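Local structure of importin subunit beta-1 (Saccharomyces cerevisiae, 5OWU) at residues A[517-531]-A[572-586]. The protein serves as the importin beta subunit of nuclear protein import, pairing with importin alpha, which recognises the classical nuclear localization signal of cargo. Sequence-based numbering, arbitrary orientation.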
ATOM      1  N   ARG A 517      19.458  15.086   8.519  1.00 25.41           N
ATOM      2  CA  ARG A 517      19.723  14.728   9.909  1.00 28.50           C
ATOM      3  C   ARG A 517      18.973  13.457  10.308  1.00 24.02           C
ATOM      4  O   ARG A 517      19.566  12.518  10.855  1.00 23.86           O
ATOM      5  CB  ARG A 517      19.354  15.903  10.822  1.00 28.47           C
ATOM      6  CG  ARG A 517      19.627  15.665  12.299  1.00 24.80           C
ATOM      7  CD  ARG A 517      19.436  16.952  13.098  1.00 25.72           C
ATOM      8  NE  ARG A 517      18.049  17.410  13.106  1.00 27.27           N
ATOM      9  CZ  ARG A 517      17.663  18.624  13.494  1.00 28.94           C
ATOM     10  NH1 ARG A 517      18.559  19.514  13.890  1.00 29.73           N
ATOM     11  NH2 ARG A 517      16.376  18.957  13.484  1.00 29.50           N
ATOM     12  N   ALA A 518      17.672  13.399  10.014  1.00 25.72           N
ATOM     13  CA  ALA A 518      16.896  12.194  10.299  1.00 29.31           C
ATOM     14  C   ALA A 518      17.491  10.968   9.616  1.00 27.60           C
ATOM     15  O   ALA A 518      17.599   9.894  10.228  1.00 23.87           O
ATOM     16  CB  ALA A 518      15.444  12.395   9.858  1.00 30.60           C
ATOM     17  N   SER A 519      17.890  11.108   8.347  1.00 27.79           N
ATOM     18  CA  SER A 519      18.513   9.994   7.644  1.00 27.32           C
ATOM     19  C   SER A 519      19.754   9.518   8.381  1.00 21.82           C
ATOM     20  O   SER A 519      19.977   8.306   8.523  1.00 25.32           O
ATOM     21  CB  SER A 519      18.852  10.404   6.210  1.00 27.06           C
ATOM     22  OG  SER A 519      17.660  10.684   5.496  1.00 43.16           O
ATOM     23  N   ALA A 520      20.556  10.456   8.899  1.00 22.09           N
ATOM     24  CA  ALA A 520      21.739  10.043   9.645  1.00 21.09           C
ATOM     25  C   ALA A 520      21.336   9.242  10.872  1.00 17.81           C
ATOM     26  O   ALA A 520      21.918   8.187  11.157  1.00 24.69           O
ATOM     27  CB  ALA A 520      22.572  11.259  10.043  1.00 26.39           C
ATOM     28  N   PHE A 521      20.301   9.701  11.585  1.00 25.64           N
ATOM     29  CA  PHE A 521      19.852   8.938  12.743  1.00 23.06           C
ATOM     30  C   PHE A 521      19.396   7.552  12.314  1.00 27.22           C
ATOM     31  O   PHE A 521      19.716   6.552  12.976  1.00 24.60           O
ATOM     32  CB  PHE A 521      18.739   9.685  13.475  1.00 25.89           C
ATOM     33  CG  PHE A 521      19.248  10.715  14.453  1.00 25.94           C
ATOM     34  CD1 PHE A 521      19.758  10.324  15.681  1.00 31.90           C
ATOM     35  CD2 PHE A 521      19.211  12.065  14.147  1.00 26.53           C
ATOM     36  CE1 PHE A 521      20.222  11.261  16.589  1.00 32.18           C
ATOM     37  CE2 PHE A 521      19.677  13.003  15.049  1.00 27.41           C
ATOM     38  CZ  PHE A 521      20.185  12.595  16.277  1.00 23.89           C
ATOM     39  N   SER A 522      18.701   7.460  11.176  1.00 25.03           N
ATOM     40  CA  SER A 522      18.282   6.147  10.708  0.63 27.46           C
ATOM     41  C   SER A 522      19.491   5.251  10.479  1.00 28.83           C
ATOM     42  O   SER A 522      19.486   4.082  10.886  1.00 28.12           O
ATOM     43  CB  SER A 522      17.450   6.271   9.432  0.63 26.64           C
ATOM     44  OG  SER A 522      16.976   4.997   9.035  0.63 28.32           O
ATOM     45  N   ALA A 523      20.554   5.792   9.869  1.00 23.06           N
ATOM     46  CA  ALA A 523      21.724   4.960   9.619  1.00 24.85           C
ATOM     47  C   ALA A 523      22.359   4.534  10.930  1.00 23.76           C
ATOM     48  O   ALA A 523      22.806   3.384  11.059  1.00 24.73           O
ATOM     49  CB  ALA A 523      22.731   5.695   8.734  1.00 25.40           C
ATOM     50  N   LEU A 524      22.332   5.411  11.941  1.00 24.02           N
ATOM     51  CA  LEU A 524      22.865   5.015  13.236  1.00 25.64           C
ATOM     52  C   LEU A 524      22.112   3.813  13.777  1.00 25.85           C
ATOM     53  O   LEU A 524      22.714   2.898  14.353  1.00 29.93           O
ATOM     54  CB  LEU A 524      22.808   6.183  14.224  1.00 26.48           C
ATOM     55  CG  LEU A 524      23.849   7.289  14.018  1.00 27.84           C
ATOM     56  CD1 LEU A 524      23.630   8.374  15.050  1.00 27.79           C
ATOM     57  CD2 LEU A 524      25.268   6.753  14.100  1.00 25.09           C
ATOM     58  N   THR A 525      20.797   3.770  13.562  1.00 25.70           N
ATOM     59  CA  THR A 525      20.042   2.615  14.020  1.00 29.03           C
ATOM     60  C   THR A 525      20.564   1.355  13.348  1.00 27.69           C
ATOM     61  O   THR A 525      20.847   0.349  14.014  1.00 26.13           O
ATOM     62  CB  THR A 525      18.554   2.829  13.753  1.00 34.00           C
ATOM     63  OG1 THR A 525      18.100   3.940  14.545  1.00 32.96           O
ATOM     64  CG2 THR A 525      17.754   1.599  14.126  1.00 29.35           C
ATOM     65  N   THR A 526      20.767   1.417  12.030  1.00 26.83           N
ATOM     66  CA  THR A 526      21.369   0.290  11.327  1.00 24.50           C
ATOM     67  C   THR A 526      22.716  -0.064  11.947  1.00 30.08           C
ATOM     68  O   THR A 526      22.994  -1.240  12.221  1.00 27.67           O
ATOM     69  CB  THR A 526      21.516   0.625   9.837  1.00 28.09           C
ATOM     70  OG1 THR A 526      20.220   0.790   9.252  1.00 28.17           O
ATOM     71  CG2 THR A 526      22.255  -0.470   9.092  1.00 25.37           C
ATOM     72  N   MET A 527      23.559   0.946  12.216  1.00 25.34           N
ATOM     73  CA  MET A 527      24.874   0.632  12.765  1.00 24.88           C
ATOM     74  C   MET A 527      24.720  -0.137  14.065  1.00 29.66           C
ATOM     75  O   MET A 527      25.461  -1.095  14.331  1.00 25.50           O
ATOM     76  CB  MET A 527      25.695   1.899  13.007  1.00 26.30           C
ATOM     77  CG  MET A 527      25.882   2.792  11.808  1.00 25.44           C
ATOM     78  SD  MET A 527      26.523   1.920  10.388  1.00 30.53           S
ATOM     79  CE  MET A 527      28.263   1.771  10.794  1.00 33.89           C
ATOM     80  N   VAL A 528      23.741   0.259  14.879  1.00 29.19           N
ATOM     81  CA  VAL A 528      23.536  -0.420  16.148  1.00 29.63           C
ATOM     82  C   VAL A 528      23.120  -1.857  15.898  1.00 32.59           C
ATOM     83  O   VAL A 528      23.684  -2.799  16.467  1.00 30.31           O
ATOM     84  CB  VAL A 528      22.490   0.324  16.995  1.00 34.55           C
ATOM     85  CG1 VAL A 528      22.112  -0.504  18.232  1.00 29.02           C
ATOM     86  CG2 VAL A 528      23.013   1.673  17.403  1.00 29.13           C
ATOM     87  N   GLU A 529      22.162  -2.046  14.995  1.00 28.89           N
ATOM     88  CA  GLU A 529      21.526  -3.349  14.886  1.00 29.77           C
ATOM     89  C   GLU A 529      22.472  -4.385  14.292  1.00 31.43           C
ATOM     90  O   GLU A 529      22.364  -5.570  14.614  1.00 27.55           O
ATOM     91  CB  GLU A 529      20.238  -3.201  14.084  1.00 38.62           C
ATOM     92  CG  GLU A 529      19.183  -2.406  14.890  1.00 43.92           C
ATOM     93  CD  GLU A 529      17.932  -2.055  14.106  1.00 49.12           C
ATOM     94  OE1 GLU A 529      18.010  -1.940  12.863  1.00 45.75           O
ATOM     95  OE2 GLU A 529      16.869  -1.880  14.748  1.00 48.26           O
ATOM     96  N   TYR A 530      23.442  -3.957  13.485  1.00 31.72           N
ATOM     97  CA  TYR A 530      24.420  -4.874  12.918  1.00 24.90           C
ATOM     98  C   TYR A 530      25.741  -4.899  13.676  1.00 24.07           C
ATOM     99  O   TYR A 530      26.658  -5.611  13.258  1.00 27.63           O
ATOM    100  CB  TYR A 530      24.675  -4.523  11.448  1.00 29.64           C
ATOM    101  CG  TYR A 530      23.538  -4.940  10.542  1.00 28.05           C
ATOM    102  CD1 TYR A 530      22.459  -4.096  10.309  1.00 30.45           C
ATOM    103  CD2 TYR A 530      23.537  -6.190   9.939  1.00 35.31           C
ATOM    104  CE1 TYR A 530      21.412  -4.485   9.486  1.00 31.05           C
ATOM    105  CE2 TYR A 530      22.496  -6.589   9.119  1.00 42.65           C
ATOM    106  CZ  TYR A 530      21.441  -5.733   8.892  1.00 34.82           C
ATOM    107  OH  TYR A 530      20.417  -6.131   8.068  1.00 41.78           O
ATOM    108  N   ALA A 531      25.868  -4.164  14.780  1.00 30.52           N
ATOM    109  CA  ALA A 531      27.153  -4.107  15.471  1.00 29.38           C
ATOM    110  C   ALA A 531      27.517  -5.474  16.031  1.00 30.74           C
ATOM    111  O   ALA A 531      26.655  -6.231  16.478  1.00 30.36           O
ATOM    112  CB  ALA A 531      27.126  -3.067  16.592  1.00 29.46           C
ATOM    113  N   LEU A 572      13.351  15.725  15.696  1.00 33.17           N
ATOM    114  CA  LEU A 572      14.696  15.400  16.170  1.00 27.82           C
ATOM    115  C   LEU A 572      14.647  14.537  17.426  1.00 24.76           C
ATOM    116  O   LEU A 572      15.403  13.564  17.555  1.00 24.39           O
ATOM    117  CB  LEU A 572      15.485  16.681  16.434  1.00 25.56           C
ATOM    118  CG  LEU A 572      16.823  16.508  17.155  1.00 29.52           C
ATOM    119  CD1 LEU A 572      17.758  15.568  16.369  1.00 30.00           C
ATOM    120  CD2 LEU A 572      17.477  17.855  17.370  1.00 30.70           C
ATOM    121  N   GLN A 573      13.773  14.879  18.373  1.00 25.71           N
ATOM    122  CA  GLN A 573      13.672  14.069  19.583  1.00 26.34           C
ATOM    123  C   GLN A 573      13.164  12.669  19.261  1.00 24.24           C
ATOM    124  O   GLN A 573      13.593  11.690  19.879  1.00 25.83           O
ATOM    125  CB  GLN A 573      12.764  14.752  20.603  1.00 28.20           C
ATOM    126  CG  GLN A 573      13.339  16.051  21.129  1.00 24.38           C
ATOM    127  CD  GLN A 573      12.485  16.657  22.213  1.00 33.85           C
ATOM    128  OE1 GLN A 573      11.286  16.847  22.036  1.00 34.44           O
ATOM    129  NE2 GLN A 573      13.100  16.961  23.347  1.00 35.66           N
ATOM    130  N   SER A 574      12.245  12.559  18.301  1.00 29.27           N
ATOM    131  CA  SER A 574      11.797  11.250  17.835  1.00 32.81           C
ATOM    132  C   SER A 574      12.959  10.440  17.253  1.00 30.94           C
ATOM    133  O   SER A 574      13.147   9.269  17.603  1.00 31.22           O
ATOM    134  CB  SER A 574      10.676  11.440  16.809  1.00 33.47           C
ATOM    135  OG  SER A 574      10.313  10.222  16.182  1.00 39.69           O
ATOM    136  N   ASN A 575      13.757  11.052  16.370  1.00 27.50           N
ATOM    137  CA  ASN A 575      14.932  10.369  15.820  1.00 22.65           C
ATOM    138  C   ASN A 575      15.837   9.862  16.931  1.00 26.85           C
ATOM    139  O   ASN A 575      16.282   8.698  16.924  1.00 29.99           O
ATOM    140  CB  ASN A 575      15.726  11.310  14.903  1.00 24.70           C
ATOM    141  CG  ASN A 575      14.906  11.859  13.742  1.00 29.18           C
ATOM    142  OD1 ASN A 575      15.241  12.909  13.189  1.00 36.63           O
ATOM    143  ND2 ASN A 575      13.835  11.166  13.371  1.00 40.62           N
ATOM    144  N   ILE A 576      16.117  10.736  17.906  1.00 26.50           N
ATOM    145  CA  ILE A 576      16.984  10.370  19.020  1.00 21.60           C
ATOM    146  C   ILE A 576      16.394   9.197  19.786  1.00 28.08           C
ATOM    147  O   ILE A 576      17.091   8.235  20.118  1.00 27.63           O
ATOM    148  CB  ILE A 576      17.202  11.583  19.943  1.00 25.00           C
ATOM    149  CG1 ILE A 576      18.011  12.666  19.219  1.00 29.63           C
ATOM    150  CG2 ILE A 576      17.918  11.169  21.232  1.00 29.40           C
ATOM    151  CD1 ILE A 576      17.978  14.010  19.915  1.00 29.59           C
ATOM    152  N   LEU A 577      15.106   9.277  20.117  1.00 31.69           N
ATOM    153  CA  LEU A 577      14.496   8.239  20.941  1.00 33.03           C
ATOM    154  C   LEU A 577      14.461   6.900  20.208  1.00 31.97           C
ATOM    155  O   LEU A 577      14.621   5.846  20.827  1.00 33.21           O
ATOM    156  CB  LEU A 577      13.091   8.674  21.374  1.00 29.57           C
ATOM    157  CG  LEU A 577      13.073   9.822  22.395  1.00 31.41           C
ATOM    158  CD1 LEU A 577      11.715  10.484  22.465  1.00 34.25           C
ATOM    159  CD2 LEU A 577      13.499   9.349  23.777  1.00 27.56           C
ATOM    160  N   THR A 578      14.270   6.918  18.888  1.00 28.10           N
ATOM    161  CA  THR A 578      14.311   5.675  18.116  1.00 32.23           C
ATOM    162  C   THR A 578      15.687   5.020  18.219  1.00 32.26           C
ATOM    163  O   THR A 578      15.806   3.824  18.547  1.00 30.38           O
ATOM    164  CB  THR A 578      13.938   5.968  16.660  1.00 34.12           C
ATOM    165  OG1 THR A 578      12.626   6.553  16.619  1.00 31.31           O
ATOM    166  CG2 THR A 578      13.947   4.691  15.807  1.00 35.50           C
ATOM    167  N   VAL A 579      16.749   5.795  17.973  1.00 30.82           N
ATOM    168  CA  VAL A 579      18.089   5.219  18.106  1.00 28.25           C
ATOM    169  C   VAL A 579      18.325   4.745  19.533  1.00 31.87           C
ATOM    170  O   VAL A 579      18.932   3.694  19.759  1.00 32.99           O
ATOM    171  CB  VAL A 579      19.173   6.222  17.673  1.00 27.36           C
ATOM    172  CG1 VAL A 579      20.558   5.573  17.772  1.00 32.09           C
ATOM    173  CG2 VAL A 579      18.921   6.701  16.262  1.00 29.08           C
ATOM    174  N   LEU A 580      17.872   5.523  20.518  1.00 27.83           N
ATOM    175  CA  LEU A 580      18.092   5.174  21.918  1.00 33.26           C
ATOM    176  C   LEU A 580      17.404   3.863  22.268  1.00 25.14           C
ATOM    177  O   LEU A 580      17.968   3.026  22.981  1.00 30.83           O
ATOM    178  CB  LEU A 580      17.590   6.305  22.819  1.00 32.74           C
ATOM    179  CG  LEU A 580      17.673   6.105  24.337  1.00 38.67           C
ATOM    180  CD1 LEU A 580      19.098   5.841  24.787  1.00 37.72           C
ATOM    181  CD2 LEU A 580      17.107   7.326  25.056  1.00 30.71           C
ATOM    182  N   ALA A 581      16.184   3.661  21.771  1.00 26.81           N
ATOM    183  CA  ALA A 581      15.511   2.390  21.991  1.00 28.32           C
ATOM    184  C   ALA A 581      16.320   1.247  21.401  1.00 32.73           C
ATOM    185  O   ALA A 581      16.480   0.194  22.040  1.00 30.16           O
ATOM    186  CB  ALA A 581      14.105   2.424  21.394  1.00 30.85           C
ATOM    187  N   ALA A 582      16.863   1.437  20.188  1.00 33.32           N
ATOM    188  CA  ALA A 582      17.688   0.381  19.601  1.00 34.51           C
ATOM    189  C   ALA A 582      18.937   0.118  20.442  1.00 30.46           C
ATOM    190  O   ALA A 582      19.340  -1.038  20.626  1.00 29.24           O
ATOM    191  CB  ALA A 582      18.077   0.737  18.163  1.00 32.94           C
ATOM    192  N   VAL A 583      19.566   1.178  20.953  1.00 28.41           N
ATOM    193  CA  VAL A 583      20.757   1.023  21.789  1.00 28.34           C
ATOM    194  C   VAL A 583      20.418   0.224  23.044  1.00 30.76           C
ATOM    195  O   VAL A 583      21.132  -0.712  23.423  1.00 30.35           O
ATOM    196  CB  VAL A 583      21.342   2.405  22.142  1.00 30.57           C
ATOM    197  CG1 VAL A 583      22.386   2.306  23.256  1.00 34.87           C
ATOM    198  CG2 VAL A 583      21.964   3.047  20.911  1.00 37.50           C
ATOM    199  N   ILE A 584      19.313   0.579  23.696  1.00 33.94           N
ATOM    200  CA  ILE A 584      18.932  -0.085  24.943  1.00 27.45           C
ATOM    201  C   ILE A 584      18.684  -1.565  24.690  1.00 37.84           C
ATOM    202  O   ILE A 584      19.157  -2.431  25.435  1.00 37.46           O
ATOM    203  CB  ILE A 584      17.696   0.600  25.548  1.00 33.36           C
ATOM    204  CG1 ILE A 584      18.072   1.989  26.063  1.00 34.62           C
ATOM    205  CG2 ILE A 584      17.076  -0.264  26.668  1.00 34.98           C
ATOM    206  CD1 ILE A 584      16.880   2.898  26.317  1.00 35.43           C
ATOM    207  N   ARG A 585      17.949  -1.880  23.622  1.00 30.61           N
ATOM    208  CA  ARG A 585      17.660  -3.281  23.341  1.00 37.24           C
ATOM    209  C   ARG A 585      18.915  -4.054  22.954  1.00 42.42           C
ATOM    210  O   ARG A 585      19.045  -5.236  23.292  1.00 39.76           O
ATOM    211  CB  ARG A 585      16.608  -3.389  22.238  1.00 41.68           C
ATOM    212  CG  ARG A 585      15.207  -3.117  22.731  1.00 34.82           C
ATOM    213  CD  ARG A 585      14.171  -3.802  21.860  1.00 39.46           C
ATOM    214  NE  ARG A 585      12.855  -3.201  22.048  1.00 44.42           N
ATOM    215  CZ  ARG A 585      11.928  -3.651  22.886  1.00 44.05           C
ATOM    216  NH1 ARG A 585      12.148  -4.731  23.619  1.00 45.21           N
ATOM    217  NH2 ARG A 585      10.768  -3.016  22.980  1.00 45.95           N
ATOM    218  N   LYS A 586      19.849  -3.419  22.244  1.00 43.25           N
ATOM    219  CA  LYS A 586      20.977  -4.178  21.713  1.00 39.88           C
ATOM    220  C   LYS A 586      21.951  -4.604  22.808  1.00 45.18           C
ATOM    221  O   LYS A 586      22.557  -5.676  22.710  1.00 48.24           O
ATOM    222  CB  LYS A 586      21.714  -3.363  20.648  1.00 36.62           C
ATOM    223  CG  LYS A 586      22.766  -4.157  19.878  1.00 51.81           C
ATOM    224  CD  LYS A 586      22.119  -5.209  18.982  1.00 48.28           C
ATOM    225  CE  LYS A 586      23.137  -6.205  18.461  1.00 60.90           C
ATOM    226  NZ  LYS A 586      24.163  -5.564  17.602  1.00 54.53           N
TER
HETATM  227  O   HOH W   1      15.909  15.413  12.654  1.00 29.58           O
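In the HEAT solenoid, equivalent helices of HEAT 12 (517-530) and HEAT 13 (572-586) stack side by side. Their axes are 9.1 Å apart and almost parallel, at 2°. Phe521 is a knob in the hole formed by Leu572, Asn575, Ile576 and Val579. Phe521 CE2 meets Leu572 CD1 at 3.5 Å, while Val579 CG2 lies at the ring edge. CG1 of Ile576 touches Phe521 CZ at 3.7 Å. With an alanine in place of Phe521, the hole would probably be left unfilled, and Leu572 CD1 and Ile576 CG1 would lose the ring they pack on. Leu572 CD2 also sits over the centre of one face of the Arg517 guanidinium. A water joins Arg517 NE, 3.0 Å away, to Asn575 OD1. The far ends of both groups are held within their own repeats: Arg517 NH1 by Arg509 O, and Asn575 ND2 by Glu571. Further along, Val528 CG2 packs on Val583 CG2. With CG anti to the backbone N (chi1 -171°) and bends at chi2 and chi4, the Lys586 chain runs alongside Val528 in the opposite direction and reaches two carbonyls of 517-531. Lys586 NZ donates to Val528 O at 3.0 Å and to Ala531 O at 2.8 Å.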